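Local atomic coordinates of major extracellular endoglucanase (Xanthomonas campestris pv. campestris, PDB entry 4TUF), a protein that hydrolyses internal beta-1,4-glucosidic linkages in cellulose, lichenin and cereal beta-D-glucans, acting here through its family 5 glycoside hydrolase catalytic domain. Residues T29-M34 and P72-Y77; N41-I46 and N80-G85. One frame throughout, in Å; residues are numbered along the deposited sequence.

Contact 1: T29-M34 and P72-Y77; sequences TGNHVM and PASIDY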
ATOM      1  N   THR A  29       6.321   9.745  -8.325  1.00 33.43           N
ATOM      2  CA  THR A  29       7.122  10.936  -8.070  1.00 34.97           C
ATOM      3  C   THR A  29       7.496  11.677  -9.346  1.00 39.27           C
ATOM      4  O   THR A  29       7.150  11.258 -10.451  1.00 35.59           O
ATOM      5  CB  THR A  29       8.416  10.588  -7.328  1.00 37.61           C
ATOM      6  OG1 THR A  29       9.349  10.008  -8.249  1.00 37.87           O
ATOM      7  CG2 THR A  29       8.133   9.614  -6.190  1.00 33.40           C
ATOM      8  N   GLY A  30       8.227  12.775  -9.177  1.00 43.34           N
ATOM      9  CA  GLY A  30       8.639  13.603 -10.292  1.00 36.34           C
ATOM     10  C   GLY A  30       9.495  12.875 -11.304  1.00 43.39           C
ATOM     11  O   GLY A  30       9.583  13.299 -12.453  1.00 49.10           O
ATOM     12  N   ASN A  31      10.122  11.780 -10.879  1.00 42.67           N
ATOM     13  CA  ASN A  31      10.968  10.969 -11.754  1.00 38.81           C
ATOM     14  C   ASN A  31      10.177  10.023 -12.652  1.00 41.09           C
ATOM     15  O   ASN A  31      10.660   9.627 -13.712  1.00 48.15           O
ATOM     16  CB  ASN A  31      11.961  10.157 -10.925  1.00 43.64           C
ATOM     17  CG  ASN A  31      12.968  11.028 -10.201  1.00 46.82           C
ATOM     18  OD1 ASN A  31      13.182  12.186 -10.565  1.00 46.72           O
ATOM     19  ND2 ASN A  31      13.601  10.469  -9.175  1.00 44.52           N
ATOM     20  N   HIS A  32       8.974   9.660 -12.213  1.00 40.65           N
ATOM     21  CA  HIS A  32       8.089   8.760 -12.952  1.00 41.55           C
ATOM     22  C   HIS A  32       8.761   7.433 -13.315  1.00 47.44           C
ATOM     23  O   HIS A  32       8.642   6.953 -14.439  1.00 55.35           O
ATOM     24  CB  HIS A  32       7.575   9.445 -14.220  1.00 42.83           C
ATOM     25  CG  HIS A  32       7.013  10.812 -13.980  1.00 48.12           C
ATOM     26  ND1 HIS A  32       7.668  11.965 -14.360  1.00 50.69           N
ATOM     27  CD2 HIS A  32       5.861  11.213 -13.390  1.00 39.22           C
ATOM     28  CE1 HIS A  32       6.942  13.015 -14.022  1.00 44.39           C
ATOM     29  NE2 HIS A  32       5.842  12.586 -13.428  1.00 34.50           N
ATOM     30  N   VAL A  33       9.460   6.844 -12.352  1.00 42.99           N
ATOM     31  CA  VAL A  33      10.088   5.538 -12.525  1.00 40.40           C
ATOM     32  C   VAL A  33      10.478   5.042 -11.140  1.00 40.97           C
ATOM     33  O   VAL A  33      10.763   5.856 -10.263  1.00 41.81           O
ATOM     34  CB  VAL A  33      11.331   5.608 -13.464  1.00 46.72           C
ATOM     35  CG1 VAL A  33      12.425   6.482 -12.862  1.00 35.97           C
ATOM     36  CG2 VAL A  33      11.866   4.214 -13.793  1.00 36.79           C
ATOM     37  N   MET A  34      10.476   3.727 -10.924  1.00 42.27           N
ATOM     38  CA  MET A  34      10.882   3.186  -9.623  1.00 39.39           C
ATOM     39  C   MET A  34      12.289   3.673  -9.280  1.00 35.17           C
ATOM     40  O   MET A  34      13.135   3.802 -10.158  1.00 41.46           O
ATOM     41  CB  MET A  34      10.815   1.654  -9.606  1.00 35.21           C
ATOM     42  CG  MET A  34      11.840   0.968 -10.480  1.00 43.89           C
ATOM     43  SD  MET A  34      11.779  -0.832 -10.372  1.00 62.92           S
ATOM     44  CE  MET A  34      12.345  -1.089  -8.705  1.00 53.97           C
ATOM     45  N   PRO A  72      10.834   9.637 -18.107  1.00 50.97           N
ATOM     46  CA  PRO A  72      11.418   9.385 -16.785  1.00 49.52           C
ATOM     47  C   PRO A  72      12.669  10.221 -16.526  1.00 54.79           C
ATOM     48  O   PRO A  72      13.213  10.832 -17.449  1.00 56.85           O
ATOM     49  CB  PRO A  72      11.766   7.901 -16.841  1.00 48.58           C
ATOM     50  CG  PRO A  72      12.063   7.660 -18.279  1.00 47.91           C
ATOM     51  CD  PRO A  72      11.123   8.545 -19.054  1.00 46.69           C
ATOM     52  N   ALA A  73      13.114  10.244 -15.275  1.00 57.34           N
ATOM     53  CA  ALA A  73      14.340  10.941 -14.910  1.00 54.38           C
ATOM     54  C   ALA A  73      15.139  10.111 -13.916  1.00 54.95           C
ATOM     55  O   ALA A  73      14.624   9.141 -13.356  1.00 51.50           O
ATOM     56  CB  ALA A  73      14.026  12.308 -14.328  1.00 43.56           C
ATOM     57  N   SER A  74      16.399  10.501 -13.720  1.00 58.30           N
ATOM     58  CA  SER A  74      17.315   9.890 -12.749  1.00 54.80           C
ATOM     59  C   SER A  74      17.744   8.463 -13.103  1.00 52.31           C
ATOM     60  O   SER A  74      18.371   7.786 -12.289  1.00 54.84           O
ATOM     61  CB  SER A  74      16.702   9.898 -11.341  1.00 59.08           C
ATOM     62  OG  SER A  74      15.696   8.902 -11.203  1.00 59.08           O
ATOM     63  N   ILE A  75      17.425   8.001 -14.306  1.00 49.78           N
ATOM     64  CA  ILE A  75      17.850   6.665 -14.698  1.00 50.81           C
ATOM     65  C   ILE A  75      19.272   6.682 -15.241  1.00 48.77           C
ATOM     66  O   ILE A  75      19.581   7.431 -16.169  1.00 49.07           O
ATOM     67  CB  ILE A  75      16.928   6.048 -15.761  1.00 54.81           C
ATOM     68  CG1 ILE A  75      15.482   6.019 -15.268  1.00 57.58           C
ATOM     69  CG2 ILE A  75      17.391   4.636 -16.103  1.00 49.40           C
ATOM     70  CD1 ILE A  75      14.513   5.476 -16.291  1.00 54.18           C
ATOM     71  N   ASP A  76      20.129   5.861 -14.639  1.00 49.01           N
ATOM     72  CA  ASP A  76      21.467   5.580 -15.152  1.00 49.93           C
ATOM     73  C   ASP A  76      21.369   4.547 -16.271  1.00 51.83           C
ATOM     74  O   ASP A  76      21.235   3.352 -16.008  1.00 50.21           O
ATOM     75  CB  ASP A  76      22.365   5.068 -14.023  1.00 55.88           C
ATOM     76  CG  ASP A  76      23.821   4.911 -14.438  1.00 60.77           C
ATOM     77  OD1 ASP A  76      24.115   4.729 -15.641  1.00 62.15           O
ATOM     78  OD2 ASP A  76      24.684   4.964 -13.535  1.00 62.48           O
ATOM     79  N   TYR A  77      21.445   4.998 -17.519  1.00 53.39           N
ATOM     80  CA  TYR A  77      21.205   4.100 -18.646  1.00 55.16           C
ATOM     81  C   TYR A  77      22.404   3.200 -18.960  1.00 61.42           C
ATOM     82  O   TYR A  77      22.338   2.370 -19.866  1.00 63.72           O
ATOM     83  CB  TYR A  77      20.801   4.904 -19.885  1.00 56.85           C
ATOM     84  CG  TYR A  77      19.434   5.536 -19.756  1.00 56.31           C
ATOM     85  CD1 TYR A  77      18.283   4.755 -19.787  1.00 57.38           C
ATOM     86  CD2 TYR A  77      19.288   6.907 -19.590  1.00 56.14           C
ATOM     87  CE1 TYR A  77      17.026   5.320 -19.662  1.00 54.52           C
ATOM     88  CE2 TYR A  77      18.029   7.484 -19.464  1.00 52.87           C
ATOM     89  CZ  TYR A  77      16.904   6.685 -19.501  1.00 54.08           C
ATOM     90  OH  TYR A  77      15.653   7.246 -19.379  1.00 55.52           O
TER
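Between two irregular loops a single hydrogen bond is made, and it is a backbone one: N31 O accepts A73 N at 3.0 Å, while side-chain packing supplies the rest of the contact. Both loops belong to the beta-alpha connections of the TIM barrel: residues 29-34 follow strand 16-23, whereas the loop holding residues 72-77 comes after strand 56-61. P72 CA is merely close by, 3.2 Å from the same N31 O. Proline suits this place through its ring, whose CB packs 4.1 Å from V33 CB and whose side chain also touches I91.

N31 O is presented by a type I turn from T29 to H32. Inside it an ST turn forms, in which T29 OG1 accepts from N31 N, while T29 OG1 is also hydrogen-bonded to G26 O. H32 takes a left-handed backbone conformation that ends the turn. Its ring folds back with one face over T29 O and reaches away from the partner loop to T65, T70 and C115.

Apolar packing joins V33 to P72 and I75. V33 CG2 stands anti to its own amide nitrogen and meets I75 CD1 at 3.9 Å, the two side chains crossing at a slant. Both residues, with P72, rest on I91 of helix 88-102, so compact hydrocarbon side chains suit the space between loop and helix. The N31 amide lies alongside S74: ND2 is 3.3 Å from S74 OG, but at an angle too poor for a hydrogen bond. Next to it, V33 CG1 lies 3.5 Å from A73 O.

Contact 2: N41-I46 and N80-G85; sequences NWKDMI and NADLQG. With 2HP (dihydrogenphosphate ion), chain E.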
ATOM      1  N   ASN A  41      20.575  -1.909 -11.429  1.00 45.00           N
ATOM      2  CA  ASN A  41      19.823  -2.376 -12.588  1.00 44.47           C
ATOM      3  C   ASN A  41      18.447  -2.851 -12.144  1.00 45.46           C
ATOM      4  O   ASN A  41      18.336  -3.636 -11.202  1.00 49.23           O
ATOM      5  CB  ASN A  41      20.574  -3.499 -13.303  1.00 46.32           C
ATOM      6  CG  ASN A  41      19.748  -4.154 -14.389  1.00 50.39           C
ATOM      7  OD1 ASN A  41      19.108  -5.179 -14.165  1.00 50.42           O
ATOM      8  ND2 ASN A  41      19.754  -3.560 -15.574  1.00 50.98           N
ATOM      9  N   TRP A  42      17.404  -2.372 -12.813  1.00 47.32           N
ATOM     10  CA  TRP A  42      16.034  -2.582 -12.337  1.00 47.54           C
ATOM     11  C   TRP A  42      15.672  -4.064 -12.238  1.00 49.99           C
ATOM     12  O   TRP A  42      15.048  -4.489 -11.270  1.00 49.95           O
ATOM     13  CB  TRP A  42      15.034  -1.856 -13.248  1.00 43.63           C
ATOM     14  CG  TRP A  42      14.934  -2.443 -14.622  1.00 45.00           C
ATOM     15  CD1 TRP A  42      15.794  -2.249 -15.672  1.00 48.93           C
ATOM     16  CD2 TRP A  42      13.918  -3.329 -15.095  1.00 42.98           C
ATOM     17  NE1 TRP A  42      15.368  -2.962 -16.769  1.00 48.42           N
ATOM     18  CE2 TRP A  42      14.220  -3.635 -16.439  1.00 47.74           C
ATOM     19  CE3 TRP A  42      12.779  -3.894 -14.513  1.00 37.30           C
ATOM     20  CZ2 TRP A  42      13.424  -4.479 -17.205  1.00 50.76           C
ATOM     21  CZ3 TRP A  42      11.993  -4.730 -15.273  1.00 42.20           C
ATOM     22  CH2 TRP A  42      12.315  -5.016 -16.605  1.00 46.46           C
ATOM     23  N   LYS A  43      16.078  -4.845 -13.236  1.00 55.64           N
ATOM     24  CA  LYS A  43      15.792  -6.275 -13.259  1.00 49.46           C
ATOM     25  C   LYS A  43      16.519  -6.995 -12.123  1.00 50.69           C
ATOM     26  O   LYS A  43      15.950  -7.873 -11.472  1.00 54.49           O
ATOM     27  CB  LYS A  43      16.192  -6.876 -14.608  1.00 45.54           C
ATOM     28  CG  LYS A  43      15.163  -7.802 -15.235  1.00 50.08           C
ATOM     29  CD  LYS A  43      15.824  -8.721 -16.259  1.00 62.93           C
ATOM     30  CE  LYS A  43      14.827  -9.296 -17.261  1.00 70.82           C
ATOM     31  NZ  LYS A  43      14.390  -8.279 -18.266  1.00 71.73           N
ATOM     32  N   ASP A  44      17.772  -6.616 -11.882  1.00 45.79           N
ATOM     33  CA  ASP A  44      18.564  -7.237 -10.824  1.00 54.69           C
ATOM     34  C   ASP A  44      18.033  -6.886  -9.436  1.00 48.03           C
ATOM     35  O   ASP A  44      18.097  -7.698  -8.517  1.00 44.80           O
ATOM     36  CB  ASP A  44      20.035  -6.831 -10.944  1.00 71.98           C
ATOM     37  CG  ASP A  44      20.742  -7.535 -12.094  1.00 94.09           C
ATOM     38  OD1 ASP A  44      20.046  -8.152 -12.935  1.00 98.09           O
ATOM     39  OD2 ASP A  44      21.992  -7.471 -12.163  1.00101.98           O
ATOM     40  N   MET A  45      17.507  -5.677  -9.286  1.00 45.75           N
ATOM     41  CA  MET A  45      16.940  -5.254  -8.013  1.00 42.26           C
ATOM     42  C   MET A  45      15.645  -6.014  -7.701  1.00 44.87           C
ATOM     43  O   MET A  45      15.345  -6.305  -6.545  1.00 47.27           O
ATOM     44  CB  MET A  45      16.692  -3.745  -8.019  1.00 40.87           C
ATOM     45  CG  MET A  45      16.398  -3.164  -6.650  1.00 45.89           C
ATOM     46  SD  MET A  45      16.797  -1.412  -6.521  1.00 56.85           S
ATOM     47  CE  MET A  45      15.664  -0.716  -7.710  1.00 36.70           C
ATOM     48  N   ILE A  46      14.876  -6.337  -8.734  1.00 44.96           N
ATOM     49  CA  ILE A  46      13.677  -7.147  -8.548  1.00 45.08           C
ATOM     50  C   ILE A  46      14.069  -8.569  -8.159  1.00 44.57           C
ATOM     51  O   ILE A  46      13.505  -9.146  -7.232  1.00 40.95           O
ATOM     52  CB  ILE A  46      12.808  -7.169  -9.820  1.00 43.59           C
ATOM     53  CG1 ILE A  46      12.117  -5.818 -10.011  1.00 43.13           C
ATOM     54  CG2 ILE A  46      11.775  -8.287  -9.753  1.00 39.68           C
ATOM     55  CD1 ILE A  46      11.360  -5.710 -11.311  1.00 44.94           C
ATOM     56  N   ASN A  80      21.046   0.384 -17.051  1.00 58.37           N
ATOM     57  CA  ASN A  80      19.687   0.087 -17.486  1.00 55.77           C
ATOM     58  C   ASN A  80      19.503   0.339 -18.980  1.00 58.92           C
ATOM     59  O   ASN A  80      18.669   1.148 -19.383  1.00 58.29           O
ATOM     60  CB  ASN A  80      18.682   0.918 -16.684  1.00 55.89           C
ATOM     61  CG  ASN A  80      18.732   0.621 -15.198  1.00 53.73           C
ATOM     62  OD1 ASN A  80      18.104  -0.325 -14.719  1.00 54.87           O
ATOM     63  ND2 ASN A  80      19.478   1.434 -14.458  1.00 44.87           N
ATOM     64  N   ALA A  81      20.280  -0.372 -19.793  1.00 63.05           N
ATOM     65  CA  ALA A  81      20.330  -0.134 -21.233  1.00 59.28           C
ATOM     66  C   ALA A  81      19.008  -0.414 -21.933  1.00 57.20           C
ATOM     67  O   ALA A  81      18.681   0.224 -22.928  1.00 60.00           O
ATOM     68  CB  ALA A  81      21.429  -0.969 -21.857  1.00 61.58           C
ATOM     69  N   ASP A  82      18.246  -1.369 -21.417  1.00 56.74           N
ATOM     70  CA  ASP A  82      17.011  -1.758 -22.079  1.00 59.45           C
ATOM     71  C   ASP A  82      15.845  -0.812 -21.765  1.00 62.13           C
ATOM     72  O   ASP A  82      14.724  -1.036 -22.229  1.00 69.27           O
ATOM     73  CB  ASP A  82      16.643  -3.196 -21.704  1.00 63.37           C
ATOM     74  CG  ASP A  82      16.359  -3.359 -20.227  1.00 69.31           C
ATOM     75  OD1 ASP A  82      16.813  -2.508 -19.433  1.00 74.03           O
ATOM     76  OD2 ASP A  82      15.683  -4.343 -19.860  1.00 70.79           O
ATOM     77  N   LEU A  83      16.101   0.241 -20.991  1.00 54.90           N
ATOM     78  CA  LEU A  83      15.071   1.242 -20.716  1.00 52.32           C
ATOM     79  C   LEU A  83      15.295   2.528 -21.510  1.00 61.39           C
ATOM     80  O   LEU A  83      14.452   3.430 -21.501  1.00 64.16           O
ATOM     81  CB  LEU A  83      15.012   1.573 -19.227  1.00 51.03           C
ATOM     82  CG  LEU A  83      14.705   0.447 -18.244  1.00 52.16           C
ATOM     83  CD1 LEU A  83      14.595   1.021 -16.845  1.00 40.23           C
ATOM     84  CD2 LEU A  83      13.440  -0.292 -18.641  1.00 40.91           C
ATOM     85  N   GLN A  84      16.432   2.609 -22.198  1.00 60.63           N
ATOM     86  CA  GLN A  84      16.781   3.805 -22.959  1.00 59.60           C
ATOM     87  C   GLN A  84      15.761   4.112 -24.056  1.00 58.28           C
ATOM     88  O   GLN A  84      15.456   3.260 -24.891  1.00 59.23           O
ATOM     89  CB  GLN A  84      18.173   3.655 -23.569  1.00 59.23           C
ATOM     90  CG  GLN A  84      18.846   4.974 -23.897  1.00 63.55           C
ATOM     91  CD  GLN A  84      20.312   4.803 -24.217  1.00 76.75           C
ATOM     92  OE1 GLN A  84      20.816   3.680 -24.301  1.00 79.51           O
ATOM     93  NE2 GLN A  84      21.009   5.918 -24.399  1.00 84.25           N
ATOM     94  N   GLY A  85      15.238   5.335 -24.044  1.00 51.29           N
ATOM     95  CA  GLY A  85      14.253   5.757 -25.025  1.00 56.83           C
ATOM     96  C   GLY A  85      12.813   5.533 -24.592  1.00 61.01           C
ATOM     97  O   GLY A  85      11.900   6.191 -25.089  1.00 68.12           O
TER
HETATM   98  P   2HP E 401      14.882  -6.944 -22.165  1.00100.77           P
HETATM   99  O1  2HP E 401      14.654  -8.054 -23.164  1.00 97.02           O
HETATM  100  O2  2HP E 401      16.303  -6.993 -21.649  1.00 97.84           O
HETATM  101  O3  2HP E 401      14.638  -5.614 -22.840  1.00100.35           O
HETATM  102  O4  2HP E 401      13.925  -7.112 -21.007  1.00104.35           O
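The indole of W42 points its nitrogen-bearing edge at segment 80-85, and two oxygens meet that edge near the ring plane. NE1 donates to D82 OD1 at 3.1 Å, nearly straight (165°). The acceptor uses its syn lone pair, the carboxylate turned 25° from the indole. Beside CD1 sits N80 OD1, which accepts the backbone N of W42 at 2.9 Å, in the plane of its amide. The other end of that amide, ND2, donates to D76 O and R40 O, so asparagine bridges donor and acceptors here and its rotation is fixed.

W42 N opens helix 42-51, the first helix of the TIM barrel to follow strand 16-23. N41 is its N-cap: with CG anti to the backbone N (chi1 172°), OD1 turns back to accept D44 N, while ND2 donates to R79 O. The N41 and N80 amides lie nearly parallel.

L83 covers one face of the indole, CD1 making an off-centre CH-pi contact 4.1 Å from the five-membered ring's centroid; K43 CB stands over the opposite face. Tryptophan thus offers D82 an in-plane N-H and L83 a broad apolar face. K43 and D82 approach a dihydrogenphosphate ion from neighbouring directions, with K94 the third residue of the site. K43 NZ, a cation suited to an anion site, is 3.0 Å from its O4, and D82 OD2 3.3 Å from its O2.

Overall arrangement
The two contacts lie on the same side of the barrel with their centres about 11 Å apart. Their segments alternate along the chain: 29-34, 41-46, 72-77, then 80-85. Contact 1 joins the loop after strand 16-23 to the one after strand 56-61, and contact 2 ties the start of helix 42-51 to the second of these loops, just before helix 88-102. They also touch directly, through M34 with M45, I75 with N80, and Y77 with L83 and Q84. Together they bind two successive beta-alpha units of the barrel, at its periphery and away from the probable catalytic glutamates E157 and E278.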